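Long-range contacts in phosphoribosyl-aminoimidazole carboxylase (Aspergillus clavatus, PDB 3K5I), which probably carboxylates 5-aminoimidazole ribonucleotide to its N5-carboxyamino form at the expense of ATP, as an ATP-grasp enzyme of purine biosynthesis: residues A[27-32]-A[48-53]; A[36-41]-A[361-366]; A[54-59]-A[69-74]; A[79-84]-A[102-107]; A[87-92]-A[110-115]. All coordinates share one frame; numbering follows the deposited sequence.

Contact 1 of 5, residues A[27-32]-A[48-53]; sequences VGVLGG and IQVNVL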
# COMPACT_ATOMS: atom_id res chain seq x y z
N VAL A 27 9.84 3.04 -16.79
CA VAL A 27 10.64 1.94 -16.27
C VAL A 27 10.17 0.62 -16.89
O VAL A 27 8.94 0.38 -16.87
CB VAL A 27 10.46 1.77 -14.75
CG1 VAL A 27 11.32 0.60 -14.34
CG2 VAL A 27 10.91 3.06 -13.99
N GLY A 28 11.09 -0.17 -17.45
CA GLY A 28 10.76 -1.46 -18.11
C GLY A 28 11.09 -2.48 -17.05
O GLY A 28 12.23 -2.47 -16.53
N VAL A 29 10.11 -3.31 -16.73
CA VAL A 29 10.41 -4.35 -15.74
C VAL A 29 10.32 -5.72 -16.40
O VAL A 29 9.28 -6.11 -16.94
CB VAL A 29 9.54 -4.33 -14.42
CG1 VAL A 29 8.11 -4.71 -14.69
CG2 VAL A 29 10.01 -5.45 -13.40
N LEU A 30 11.42 -6.45 -16.37
CA LEU A 30 11.40 -7.76 -16.98
C LEU A 30 10.77 -8.80 -16.00
O LEU A 30 11.41 -9.18 -15.03
CB LEU A 30 12.85 -8.16 -17.11
CG LEU A 30 13.56 -7.99 -18.45
CD1 LEU A 30 12.84 -7.45 -19.76
CD2 LEU A 30 14.87 -7.42 -17.93
N GLY A 31 9.57 -9.24 -16.22
CA GLY A 31 8.90 -10.20 -15.33
C GLY A 31 7.69 -9.45 -14.73
O GLY A 31 7.85 -8.26 -14.47
N GLY A 32 6.52 -10.07 -14.51
CA GLY A 32 5.40 -9.28 -13.96
C GLY A 32 4.51 -10.11 -13.01
O GLY A 32 3.28 -10.15 -13.13
N ILE A 48 4.90 7.02 -11.89
CA ILE A 48 5.99 6.63 -12.78
C ILE A 48 5.43 5.44 -13.54
O ILE A 48 4.92 4.51 -12.94
CB ILE A 48 7.31 6.29 -12.09
CG1 ILE A 48 7.92 7.65 -11.86
CG2 ILE A 48 8.30 5.38 -12.96
CD1 ILE A 48 8.54 7.73 -10.53
N GLN A 49 5.55 5.55 -14.85
CA GLN A 49 5.06 4.56 -15.80
C GLN A 49 5.97 3.39 -15.79
O GLN A 49 7.18 3.52 -16.01
CB GLN A 49 5.06 5.04 -17.26
CG GLN A 49 4.11 4.13 -18.04
CD GLN A 49 3.94 4.52 -19.48
OE1 GLN A 49 3.27 5.51 -19.75
NE2 GLN A 49 4.49 3.75 -20.42
N VAL A 50 5.29 2.28 -15.54
CA VAL A 50 5.91 1.00 -15.55
C VAL A 50 5.45 0.11 -16.72
O VAL A 50 4.28 -0.35 -16.73
CB VAL A 50 6.02 0.36 -14.15
CG1 VAL A 50 6.73 -1.03 -14.26
CG2 VAL A 50 6.88 1.28 -13.24
N ASN A 51 6.33 -0.12 -17.73
CA ASN A 51 5.91 -1.04 -18.81
C ASN A 51 6.38 -2.43 -18.43
O ASN A 51 7.55 -2.64 -18.17
CB ASN A 51 6.52 -0.80 -20.17
CG ASN A 51 6.28 0.60 -20.59
OD1 ASN A 51 5.27 1.14 -20.20
ND2 ASN A 51 7.25 1.22 -21.23
N VAL A 52 5.51 -3.42 -18.38
CA VAL A 52 5.94 -4.75 -17.95
C VAL A 52 6.13 -5.84 -18.98
O VAL A 52 5.36 -5.95 -19.90
CB VAL A 52 4.69 -5.27 -17.11
CG1 VAL A 52 4.92 -6.50 -16.29
CG2 VAL A 52 4.21 -4.17 -16.21
N LEU A 53 7.18 -6.64 -18.85
CA LEU A 53 7.32 -7.72 -19.82
C LEU A 53 6.92 -9.07 -19.15
O LEU A 53 7.55 -9.53 -18.19
CB LEU A 53 8.75 -7.78 -20.39
CG LEU A 53 9.01 -8.89 -21.43
CD1 LEU A 53 8.00 -9.04 -22.57
CD2 LEU A 53 10.45 -8.90 -21.97

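Contact 2 of 5, residues A[36-41]-A[361-366]; sequences GRMLVE and HLYSKG. With AIR (5-aminoimidazole ribonucleotide), chain I.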
# COMPACT_ATOMS: atom_id res chain seq x y z
N GLY A 36 7.02 -7.84 -9.38
CA GLY A 36 6.82 -6.82 -10.36
C GLY A 36 5.62 -6.16 -9.87
O GLY A 36 5.59 -4.94 -9.96
N ARG A 37 4.67 -6.90 -9.33
CA ARG A 37 3.48 -6.12 -8.87
C ARG A 37 3.67 -5.16 -7.69
O ARG A 37 3.04 -4.10 -7.54
CB ARG A 37 2.34 -7.10 -8.59
CG ARG A 37 0.98 -6.49 -8.31
CD ARG A 37 0.05 -7.58 -7.75
NE ARG A 37 -1.29 -7.16 -7.27
CZ ARG A 37 -2.41 -7.41 -7.95
NH1 ARG A 37 -2.34 -8.00 -9.14
NH2 ARG A 37 -3.57 -7.07 -7.43
N MET A 38 4.49 -5.57 -6.73
CA MET A 38 4.72 -4.71 -5.59
C MET A 38 5.50 -3.53 -6.12
O MET A 38 5.31 -2.37 -5.70
CB MET A 38 5.43 -5.46 -4.45
CG MET A 38 4.30 -6.18 -3.77
SD MET A 38 4.69 -7.22 -2.38
CE MET A 38 5.50 -8.43 -3.14
N LEU A 39 6.36 -3.80 -7.09
CA LEU A 39 7.08 -2.65 -7.65
C LEU A 39 6.10 -1.62 -8.25
O LEU A 39 6.26 -0.44 -7.99
CB LEU A 39 8.19 -3.08 -8.62
CG LEU A 39 9.21 -1.95 -8.88
CD1 LEU A 39 10.26 -1.61 -7.80
CD2 LEU A 39 9.89 -2.12 -10.23
N VAL A 40 5.10 -2.06 -9.02
CA VAL A 40 4.08 -1.19 -9.63
C VAL A 40 3.28 -0.53 -8.53
O VAL A 40 3.04 0.67 -8.58
CB VAL A 40 3.14 -1.93 -10.64
CG1 VAL A 40 2.27 -0.95 -11.54
CG2 VAL A 40 4.02 -2.73 -11.58
N GLU A 41 2.89 -1.23 -7.48
CA GLU A 41 2.22 -0.36 -6.52
C GLU A 41 3.11 0.84 -6.21
O GLU A 41 2.68 2.01 -6.17
CB GLU A 41 2.03 -1.11 -5.23
CG GLU A 41 1.58 -2.52 -5.57
CD GLU A 41 1.32 -3.30 -4.30
OE1 GLU A 41 2.08 -3.09 -3.34
OE2 GLU A 41 0.36 -4.06 -4.13
N HIS A 361 -1.79 -9.52 1.53
CA HIS A 361 -1.38 -9.25 0.17
C HIS A 361 -1.57 -10.51 -0.60
O HIS A 361 -0.77 -11.44 -0.42
CB HIS A 361 0.14 -8.98 0.14
CG HIS A 361 0.55 -7.75 0.89
ND1 HIS A 361 1.00 -6.62 0.24
CD2 HIS A 361 0.56 -7.47 2.22
CE1 HIS A 361 1.25 -5.69 1.14
NE2 HIS A 361 0.99 -6.17 2.34
N LEU A 362 -2.55 -10.51 -1.50
CA LEU A 362 -2.76 -11.67 -2.39
C LEU A 362 -2.17 -11.17 -3.71
O LEU A 362 -2.34 -10.02 -4.13
CB LEU A 362 -4.26 -11.92 -2.65
CG LEU A 362 -4.90 -12.42 -1.35
CD1 LEU A 362 -6.44 -12.39 -1.34
CD2 LEU A 362 -4.36 -13.84 -1.13
N TYR A 363 -1.49 -12.10 -4.39
CA TYR A 363 -0.82 -11.87 -5.67
C TYR A 363 -1.62 -11.87 -6.99
O TYR A 363 -1.01 -11.52 -8.02
CB TYR A 363 0.31 -12.89 -5.85
CG TYR A 363 1.35 -12.68 -4.73
CD1 TYR A 363 2.28 -13.66 -4.42
CD2 TYR A 363 1.36 -11.51 -3.95
CE1 TYR A 363 3.15 -13.49 -3.33
CE2 TYR A 363 2.28 -11.32 -2.86
CZ TYR A 363 3.17 -12.31 -2.56
OH TYR A 363 4.13 -12.19 -1.52
N SER A 364 -2.93 -12.17 -6.97
CA SER A 364 -3.72 -12.21 -8.21
C SER A 364 -3.02 -13.24 -9.14
O SER A 364 -2.99 -13.03 -10.37
CB SER A 364 -3.88 -10.83 -8.90
OG SER A 364 -5.17 -10.68 -9.55
N LYS A 365 -2.45 -14.34 -8.63
CA LYS A 365 -1.71 -15.35 -9.47
C LYS A 365 -2.40 -16.49 -10.25
O LYS A 365 -1.79 -17.27 -11.01
CB LYS A 365 -0.42 -15.84 -8.77
CG LYS A 365 0.76 -14.86 -8.87
CD LYS A 365 1.89 -15.20 -7.89
CE LYS A 365 2.49 -16.58 -8.23
NZ LYS A 365 3.70 -16.63 -7.34
N GLY A 366 -3.69 -16.62 -10.00
CA GLY A 366 -4.46 -17.64 -10.70
C GLY A 366 -4.58 -18.96 -9.98
O GLY A 366 -4.94 -19.00 -8.80
N1 AIR I . 10.20 -14.23 -8.22
C2 AIR I . 11.29 -13.95 -8.98
N3 AIR I . 12.39 -14.66 -8.69
C4 AIR I . 11.97 -15.42 -7.62
C5 AIR I . 10.63 -15.19 -7.31
N6 AIR I . 9.81 -15.74 -6.36
C1' AIR I . 8.79 -13.77 -8.25
C2' AIR I . 8.51 -12.71 -9.34
C3' AIR I . 8.46 -13.72 -10.50
C4' AIR I . 7.48 -14.73 -9.89
O4' AIR I . 8.08 -14.94 -8.60
O2' AIR I . 7.38 -11.83 -9.21
O3' AIR I . 8.10 -13.06 -11.69
C5' AIR I . 6.39 -15.66 -10.37
O5' AIR I . 6.49 -17.01 -9.83
P AIR I . 5.44 -18.12 -10.34
O6 AIR I . 4.57 -18.70 -9.09
O7 AIR I . 6.32 -19.14 -10.98
O8 AIR I . 4.50 -17.43 -11.31
O HOH W 1 -1.66 -7.57 -3.88
O HOH W 2 0.78 -6.99 -2.89

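Contact 3 of 5, residues A[54-59]-A[69-74]; sequences DADNSP and HVTGSF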
# COMPACT_ATOMS: atom_id res chain seq x y z
N ASP A 54 5.85 -9.68 -19.63
CA ASP A 54 5.44 -10.97 -19.09
C ASP A 54 4.13 -11.42 -19.77
O ASP A 54 3.70 -10.79 -20.73
CB ASP A 54 5.28 -10.88 -17.57
CG ASP A 54 5.27 -12.27 -16.91
OD1 ASP A 54 4.90 -13.28 -17.57
OD2 ASP A 54 5.69 -12.28 -15.75
N ALA A 55 3.50 -12.48 -19.32
CA ALA A 55 2.24 -12.85 -19.97
C ALA A 55 1.18 -11.74 -19.81
O ALA A 55 1.27 -10.87 -18.97
CB ALA A 55 1.73 -14.10 -19.39
N ASP A 56 0.16 -11.75 -20.67
CA ASP A 56 -0.88 -10.73 -20.58
C ASP A 56 -1.65 -10.95 -19.34
O ASP A 56 -1.85 -12.09 -18.91
CB ASP A 56 -1.91 -10.74 -21.72
CG ASP A 56 -1.34 -10.14 -22.95
OD1 ASP A 56 -0.27 -9.46 -22.93
OD2 ASP A 56 -2.05 -10.40 -23.92
N ASN A 57 -2.11 -9.83 -18.81
CA ASN A 57 -2.84 -9.96 -17.56
C ASN A 57 -2.04 -10.56 -16.37
O ASN A 57 -2.59 -11.14 -15.42
CB ASN A 57 -4.03 -10.84 -17.81
CG ASN A 57 -5.13 -10.54 -16.83
OD1 ASN A 57 -5.61 -11.45 -16.15
ND2 ASN A 57 -5.48 -9.26 -16.70
N SER A 58 -0.72 -10.41 -16.40
CA SER A 58 0.00 -10.95 -15.27
C SER A 58 -0.22 -10.03 -14.06
O SER A 58 -0.75 -8.91 -14.21
CB SER A 58 1.46 -11.18 -15.63
OG SER A 58 2.09 -9.93 -15.77
N PRO A 59 0.18 -10.50 -12.88
CA PRO A 59 0.02 -9.75 -11.63
C PRO A 59 0.30 -8.27 -11.56
O PRO A 59 -0.43 -7.52 -10.91
CB PRO A 59 0.82 -10.51 -10.59
CG PRO A 59 0.59 -11.95 -11.11
CD PRO A 59 0.82 -11.81 -12.63
N HIS A 69 2.80 -2.08 -21.98
CA HIS A 69 3.34 -3.38 -21.65
C HIS A 69 3.70 -4.12 -22.95
O HIS A 69 3.24 -3.83 -24.05
CB HIS A 69 2.27 -4.12 -20.79
CG HIS A 69 1.90 -3.43 -19.51
ND1 HIS A 69 2.85 -3.03 -18.59
CD2 HIS A 69 0.70 -3.09 -18.97
CE1 HIS A 69 2.24 -2.46 -17.57
NE2 HIS A 69 0.93 -2.48 -17.77
N VAL A 70 4.46 -5.17 -22.71
CA VAL A 70 4.83 -6.05 -23.78
C VAL A 70 4.42 -7.43 -23.40
O VAL A 70 4.78 -7.92 -22.35
CB VAL A 70 6.31 -5.99 -24.04
CG1 VAL A 70 6.60 -6.78 -25.32
CG2 VAL A 70 6.67 -4.47 -24.16
N THR A 71 3.68 -8.06 -24.30
CA THR A 71 3.23 -9.43 -24.15
C THR A 71 4.33 -10.42 -24.64
O THR A 71 4.91 -10.26 -25.71
CB THR A 71 2.09 -9.59 -25.08
OG1 THR A 71 1.08 -8.67 -24.62
CG2 THR A 71 1.74 -11.04 -25.06
N GLY A 72 4.65 -11.45 -23.87
CA GLY A 72 5.73 -12.37 -24.26
C GLY A 72 6.50 -12.66 -22.96
O GLY A 72 6.03 -12.27 -21.88
N SER A 73 7.65 -13.33 -23.04
CA SER A 73 8.44 -13.69 -21.85
C SER A 73 9.73 -12.90 -21.74
O SER A 73 10.28 -12.43 -22.76
CB SER A 73 8.88 -15.21 -21.79
OG SER A 73 10.01 -15.44 -20.92
N PHE A 74 10.18 -12.83 -20.48
CA PHE A 74 11.44 -12.17 -20.11
C PHE A 74 12.68 -13.01 -20.56
O PHE A 74 13.84 -12.56 -20.60
CB PHE A 74 11.35 -11.85 -18.61
CG PHE A 74 10.77 -12.98 -17.79
CD1 PHE A 74 9.40 -13.05 -17.55
CD2 PHE A 74 11.59 -13.99 -17.31
CE1 PHE A 74 8.84 -14.10 -16.84
CE2 PHE A 74 11.04 -15.09 -16.59
CZ PHE A 74 9.65 -15.11 -16.34

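Contact 4 of 5, residues A[79-84]-A[102-107]; sequences AVRQLA and LEEVAS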
# COMPACT_ATOMS: atom_id res chain seq x y z
N ALA A 79 11.27 -9.89 -27.30
CA ALA A 79 10.28 -9.35 -26.38
C ALA A 79 11.11 -8.46 -25.45
O ALA A 79 10.75 -7.28 -25.24
CB ALA A 79 9.67 -10.53 -25.62
N VAL A 80 12.25 -9.01 -24.99
CA VAL A 80 13.23 -8.33 -24.11
C VAL A 80 13.64 -6.98 -24.79
O VAL A 80 13.63 -5.91 -24.16
CB VAL A 80 14.44 -9.26 -23.56
CG1 VAL A 80 15.54 -8.47 -22.83
CG2 VAL A 80 14.14 -10.55 -22.67
N ARG A 81 13.94 -7.02 -26.11
CA ARG A 81 14.36 -5.88 -26.95
C ARG A 81 13.29 -4.82 -27.27
O ARG A 81 13.48 -3.62 -27.35
CB ARG A 81 14.87 -6.50 -28.26
CG ARG A 81 15.95 -5.73 -29.00
CD ARG A 81 16.32 -6.27 -30.43
NE ARG A 81 17.51 -5.54 -30.89
CZ ARG A 81 18.77 -5.92 -30.68
NH1 ARG A 81 19.77 -5.17 -31.12
NH2 ARG A 81 19.05 -7.05 -30.04
N GLN A 82 12.09 -5.31 -27.48
CA GLN A 82 10.97 -4.43 -27.68
C GLN A 82 10.84 -3.69 -26.32
O GLN A 82 10.94 -2.47 -26.28
CB GLN A 82 9.71 -5.27 -27.92
CG GLN A 82 8.49 -4.38 -27.96
CD GLN A 82 8.63 -3.38 -29.08
OE1 GLN A 82 9.33 -3.65 -30.07
NE2 GLN A 82 7.96 -2.21 -28.96
N LEU A 83 10.65 -4.37 -25.19
CA LEU A 83 10.52 -3.63 -23.92
C LEU A 83 11.51 -2.50 -23.74
O LEU A 83 11.23 -1.36 -23.35
CB LEU A 83 10.79 -4.49 -22.70
CG LEU A 83 10.62 -3.81 -21.32
CD1 LEU A 83 9.13 -3.74 -20.89
CD2 LEU A 83 11.39 -4.69 -20.30
N ALA A 84 12.74 -2.86 -24.03
CA ALA A 84 13.82 -1.87 -23.92
C ALA A 84 13.77 -0.67 -24.87
O ALA A 84 14.29 0.42 -24.58
CB ALA A 84 15.05 -2.62 -24.17
N LEU A 102 19.73 -8.33 -23.49
CA LEU A 102 20.11 -7.13 -22.71
C LEU A 102 21.48 -6.53 -23.06
O LEU A 102 21.63 -5.30 -23.13
CB LEU A 102 20.07 -7.34 -21.19
CG LEU A 102 18.80 -7.54 -20.34
CD1 LEU A 102 19.07 -7.87 -18.85
CD2 LEU A 102 17.80 -6.39 -20.44
N GLU A 103 22.49 -7.39 -23.29
CA GLU A 103 23.81 -6.92 -23.71
C GLU A 103 23.61 -6.26 -25.12
O GLU A 103 24.19 -5.25 -25.47
CB GLU A 103 24.76 -8.13 -23.80
CG GLU A 103 26.22 -7.85 -24.30
CD GLU A 103 27.09 -9.12 -24.37
OE1 GLU A 103 26.45 -10.22 -24.32
OE2 GLU A 103 28.36 -9.03 -24.45
N GLU A 104 22.73 -6.83 -25.94
CA GLU A 104 22.52 -6.29 -27.26
C GLU A 104 21.93 -4.92 -27.25
O GLU A 104 22.24 -4.09 -28.12
CB GLU A 104 21.44 -7.08 -27.96
CG GLU A 104 21.71 -7.45 -29.38
CD GLU A 104 21.30 -8.89 -29.57
OE1 GLU A 104 22.19 -9.73 -29.82
OE2 GLU A 104 20.10 -9.20 -29.38
N VAL A 105 21.03 -4.71 -26.30
CA VAL A 105 20.37 -3.41 -26.26
C VAL A 105 20.97 -2.39 -25.31
O VAL A 105 20.41 -1.29 -25.14
CB VAL A 105 18.85 -3.54 -26.20
CG1 VAL A 105 18.35 -4.06 -27.56
CG2 VAL A 105 18.45 -4.49 -25.07
N ALA A 106 22.10 -2.78 -24.70
CA ALA A 106 22.81 -1.94 -23.75
C ALA A 106 23.04 -0.51 -24.27
O ALA A 106 23.10 0.46 -23.53
CB ALA A 106 24.06 -2.62 -23.34
N SER A 107 23.11 -0.37 -25.58
CA SER A 107 23.30 0.92 -26.22
C SER A 107 22.05 1.79 -26.38
O SER A 107 22.14 2.98 -26.70
CB SER A 107 23.83 0.61 -27.62
OG SER A 107 24.55 -0.62 -27.60

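Contact 5 of 5, residues A[87-92]-A[110-115]; sequences CDVVTA and KIEPSW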
# COMPACT_ATOMS: atom_id res chain seq x y z
N CYS A 87 11.61 2.25 -23.11
CA CYS A 87 11.60 2.67 -21.75
C CYS A 87 12.94 3.29 -21.39
O CYS A 87 13.96 3.01 -22.01
CB CYS A 87 11.19 1.42 -20.90
SG CYS A 87 12.66 0.40 -20.53
N ASP A 88 12.95 4.18 -20.40
CA ASP A 88 14.23 4.75 -20.06
C ASP A 88 15.14 3.92 -19.21
O ASP A 88 16.31 4.27 -19.19
CB ASP A 88 14.14 6.18 -19.56
CG ASP A 88 13.28 6.98 -20.48
OD1 ASP A 88 13.67 7.32 -21.64
OD2 ASP A 88 12.14 7.09 -19.98
N VAL A 89 14.67 2.90 -18.50
CA VAL A 89 15.59 2.09 -17.69
C VAL A 89 14.89 0.76 -17.64
O VAL A 89 13.68 0.64 -17.53
CB VAL A 89 15.98 2.62 -16.29
CG1 VAL A 89 14.72 2.93 -15.50
CG2 VAL A 89 16.90 1.64 -15.55
N VAL A 90 15.71 -0.25 -17.83
CA VAL A 90 15.15 -1.59 -17.82
C VAL A 90 15.58 -2.31 -16.56
O VAL A 90 16.76 -2.38 -16.25
CB VAL A 90 15.55 -2.37 -19.09
CG1 VAL A 90 15.25 -3.87 -18.88
CG2 VAL A 90 14.80 -1.76 -20.30
N THR A 91 14.66 -2.85 -15.78
CA THR A 91 15.12 -3.53 -14.57
C THR A 91 14.50 -4.93 -14.56
O THR A 91 13.80 -5.33 -15.50
CB THR A 91 14.87 -2.71 -13.26
OG1 THR A 91 15.58 -3.36 -12.18
CG2 THR A 91 13.36 -2.50 -12.91
N ALA A 92 14.76 -5.72 -13.53
CA ALA A 92 14.16 -7.05 -13.47
C ALA A 92 13.61 -7.46 -12.12
O ALA A 92 14.18 -7.16 -11.09
CB ALA A 92 15.09 -8.14 -14.01
N LYS A 110 19.35 2.35 -20.41
CA LYS A 110 20.19 2.03 -19.24
C LYS A 110 19.65 0.72 -18.67
O LYS A 110 18.45 0.42 -18.81
CB LYS A 110 20.06 3.04 -18.09
CG LYS A 110 20.75 4.39 -18.26
CD LYS A 110 19.70 5.47 -17.95
CE LYS A 110 20.24 6.83 -17.44
NZ LYS A 110 19.18 7.89 -17.23
N ILE A 111 20.55 -0.02 -18.04
CA ILE A 111 20.08 -1.29 -17.46
C ILE A 111 20.45 -1.35 -16.00
O ILE A 111 21.62 -1.29 -15.68
CB ILE A 111 20.56 -2.59 -18.19
CG1 ILE A 111 20.24 -2.49 -19.71
CG2 ILE A 111 20.02 -3.86 -17.40
CD1 ILE A 111 21.14 -3.31 -20.76
N GLU A 112 19.50 -1.52 -15.11
CA GLU A 112 19.90 -1.58 -13.71
C GLU A 112 19.03 -2.58 -12.95
O GLU A 112 17.79 -2.51 -12.97
CB GLU A 112 19.76 -0.16 -13.12
CG GLU A 112 20.61 1.00 -13.72
CD GLU A 112 22.12 0.82 -13.58
OE1 GLU A 112 22.59 -0.17 -13.01
OE2 GLU A 112 22.90 1.66 -14.07
N PRO A 113 19.66 -3.50 -12.23
CA PRO A 113 21.12 -3.63 -12.20
C PRO A 113 21.76 -4.13 -13.54
O PRO A 113 21.11 -4.52 -14.53
CB PRO A 113 21.33 -4.61 -11.03
CG PRO A 113 20.12 -5.55 -11.13
CD PRO A 113 18.97 -4.65 -11.59
N SER A 114 23.07 -4.17 -13.63
CA SER A 114 23.72 -4.61 -14.89
C SER A 114 23.44 -5.98 -15.51
O SER A 114 23.35 -6.97 -14.78
CB SER A 114 25.23 -4.58 -14.71
OG SER A 114 25.64 -5.81 -14.18
N TRP A 115 23.38 -6.07 -16.85
CA TRP A 115 23.17 -7.38 -17.42
C TRP A 115 24.25 -8.41 -17.04
O TRP A 115 24.01 -9.62 -16.95
CB TRP A 115 22.87 -7.37 -18.91
CG TRP A 115 24.08 -6.86 -19.60
CD1 TRP A 115 24.30 -5.59 -20.05
CD2 TRP A 115 25.23 -7.63 -19.95
NE1 TRP A 115 25.55 -5.52 -20.65
CE2 TRP A 115 26.13 -6.76 -20.61
CE3 TRP A 115 25.62 -8.96 -19.71
CZ2 TRP A 115 27.38 -7.19 -21.09
CZ3 TRP A 115 26.82 -9.41 -20.23
CH2 TRP A 115 27.70 -8.53 -20.89
O HOH W 3 18.62 5.46 -21.23

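Contact 1 of 5, residues A[27-32]-A[48-53]
Residues Val27 to Leu30 and Val50 to Leu53 pair as neighbouring parallel strands in the middle of the N-terminal five-stranded sheet, where they form, with helix 34-46 as the crossover, the first beta-alpha-beta unit of the preATP-grasp domain. The strand axes run 4.8 Å apart, with 28° between their directions. Five backbone hydrogen bonds stitch the edges together, from Val27 N to Gln49 O at 2.8 Å, through Asn51 and Val29, to Gly31 N and Leu53 O, also 2.8 Å apart, at the end of the strand. On the far side of the second strand, His69 and His66 take Val52 N and Val50 O.

On the face that carries Val27, Val29, Val50 and Val52, the branched side chains pack against one another. The CG2 branch of Val27 meets CG2 of Ile48 at 3.6 Å, and Val50 CG2 packs 3.9 Å from Val27 CB. CG1 of Val29 sits between its own backbone N and carbonyl carbon (chi1 69°), which carries it across to the CG1 methyls of Val50 and Val52, 4.0 Å from each. On the other face Leu30 and Leu53 lie side by side and point the same way, CD1 of Leu30 being 3.6 Å from CD2 of Leu53; Leu83 of helix 77-84 covers both.

Beyond the strand the chain turns through Gly31 and Gly32, consistent with a Rossmann-type glycine-rich turn close to the bound ribonucleotide. Directional backbone bonds thus join the facing strand edges, while methyl groups, some also lying over backbone carbonyls, make most of the side-chain contacts.

Contact 2 of 5, residues A[36-41]-A[361-366]
The ring of His361 lies near Met38, with SD 5.4 Å from its centroid, oblique to the ring. In the plane of that ring, at its edge, a water 3.2 Å from His361 ND1 donates to Glu41 OE2, linking the histidine to the helix; a salt bridge to Arg45 of the second subunit engages the other carboxylate oxygen, Glu41 OE1. Leu362 takes part through its carbonyl: a second water donates to Leu362 O at 2.6 Å and is held weakly by Arg37 NE, and Asn47 of the second subunit bonds to the same oxygen. Here strand 358-362, at an edge of the eight-stranded sheet, ends against helix 34-46, crossover helix of the N-terminal Rossmann-like sheet. Tyr363 brings its CE2 to 4.3 Å from the Met38 methyl CE, while its hydroxyl bonds to His376. Ser364 follows with positive phi, and its CB packs 3.2 Å from Arg37 NH1. Extended from CG to NE, with CG anti to the backbone N (chi1 -171°), the arginine also bonds Pro59 O through NH1. Lys365 bends at chi3 (63°), and its NZ donates to phosphate oxygen O6 of 5-aminoimidazole ribonucleotide at 2.8 Å and also bonds to Gln34 and Lys373.

Contact 3 of 5, residues A[54-59]-A[69-74]
With chi1 at -162°, the carboxylate of Asp54 swings out alongside Phe74, whose own CG sits between its backbone N and carbonyl carbon (chi1 42°); together the two torsions bring carboxylate and ring side by side, pointing the same way. Asp54 OD2 comes to 3.8 Å from Phe74 CE1, with the carboxylate and ring planes 77° apart. That oxygen is also bonded to Gly32 N of the glycine-rich turn, which probably helps to hold the acid in place near the bound ribonucleotide, about 5 Å away between the nearest atoms of side chain and ligand. Within the second segment, Ser73 OG lies over the centre of the Phe74 ring, 4.0 Å above its plane.

The backbones meet as the parallel pairing at one border of the N-terminal sheet, where short strand 70-71 lines up beside the end of strand 49-54. It is a frayed pairing: Asp54 N reaches Val70 O at 3.4 Å and Gly72 N reaches Asp54 O at 3.3 Å, both weak hydrogen bonds. After Asp54 the first segment leaves the sheet through a type II turn from Ala55 to Ser58, with Asn57 at positive phi.

Within that turn, Asp56 crosses the side chain of Thr71 obliquely. Thr71 OG1 donates to Asp56 OD1, but the modelled separation of 2.3 Å is too short to trust, and this exposed bond is best read as approximate. Lys61 makes a long, weak ion pair with the same Asp56 oxygen.

Contact 4 of 5, residues A[79-84]-A[102-107]
Val80 and Ala84, one turn apart on helix 77-84, pack against Leu102 and Val105 of helix 99-105 to form the buried side of this contact. Val80 CG1 meets Leu102 CD2 at 3.9 Å, the two side chains crossing at about a right angle, and Ala84 CB lies 4.0 Å from Val105 CG2. A chi1 of -70° brings in that methyl and leaves CG1 of Val105 facing Arg81. Both helices cover the same side of the parallel sheet, where Leu83 and Leu102 each rest on Leu30.

Toward solvent the packing gives way to Arg81, extended from CG to NE, which brings its CG to 3.3 Å from Val105 CG1. Its guanidinium lies flat over Val105, with the same CG1 3.6 Å from the plane and beneath its centre. At the guanidinium edge a salt bridge between Arg81 NH2 and Glu104 OE2 is indicated, but at a modelled 2.5 Å, with NH2 uncertainly placed, its geometry is doubtful. Arg77 offers the same carboxylate oxygen a long, weak ion pair. Aliphatic groups, the Arg81 stem included, thus make the close packing, while the charges stay at the partly exposed margin, where water would probably temper their attraction.

Contact 5 of 5, residues A[87-92]-A[110-115]
Thr91 aims its hydroxyl at the carbonyl of Glu112: OG1, placed anti to the backbone N (chi1 -169°), donates to Glu112 O. The modelled distance of 2.5 Å is very short, so the length is doubtful; His311 NE2 is a second partner of the hydroxyl. Pro113 CD lies 3.7 Å from the same Thr91 OG1, and the cis peptide before this proline bends the chain off toward the helix that Ser114 caps.

On the face of Val89 and Lys110, the CG2 methyl of Val89 lies 3.8 Å from Lys110 O and 4.2 Å from Glu112 CB. Glu112 then folds away at chi2 (-63°) and its OE1 takes the backbone N of Lys268. This pairing lies at one edge of the N-terminal parallel sheet and joins the strands of a beta-alpha-beta unit whose crossover contains helix 99-105. Two backbone bonds carry it: Val90 N to Lys110 O at 3.0 Å and Glu112 N to Val90 O at 3.1 Å.

On the reverse face Ile111 CG2 lies 3.8 Å from Val90 O. At the start of the pairing a water weakly bridges Asp88 O and Lys110 N, while Lys110 CD passes Asp88 O at 3.8 Å.

In the fold
From the N terminus, contact 1 closes the first loop, pairing strands 26-30 and 49-54 with helix 34-46 as the connection. Contact 3 follows in series and adds strand 70-71 at one border of the sheet. Contacts 4 and 5 come next and cross, their segments alternating: contact 4 joins helices 77-84 and 99-105 over the sheet, and contact 5 adds strand 110-111 at the other border, so the five strands run from contact 3 through contact 1 to contact 5. Contact 2 closes the widest loop, crossing contact 1 and enclosing contacts 3, 4 and 5, and fastens helix 34-46 to the C-terminal region, whose segment supplies Lys365 to the ribonucleotide pocket.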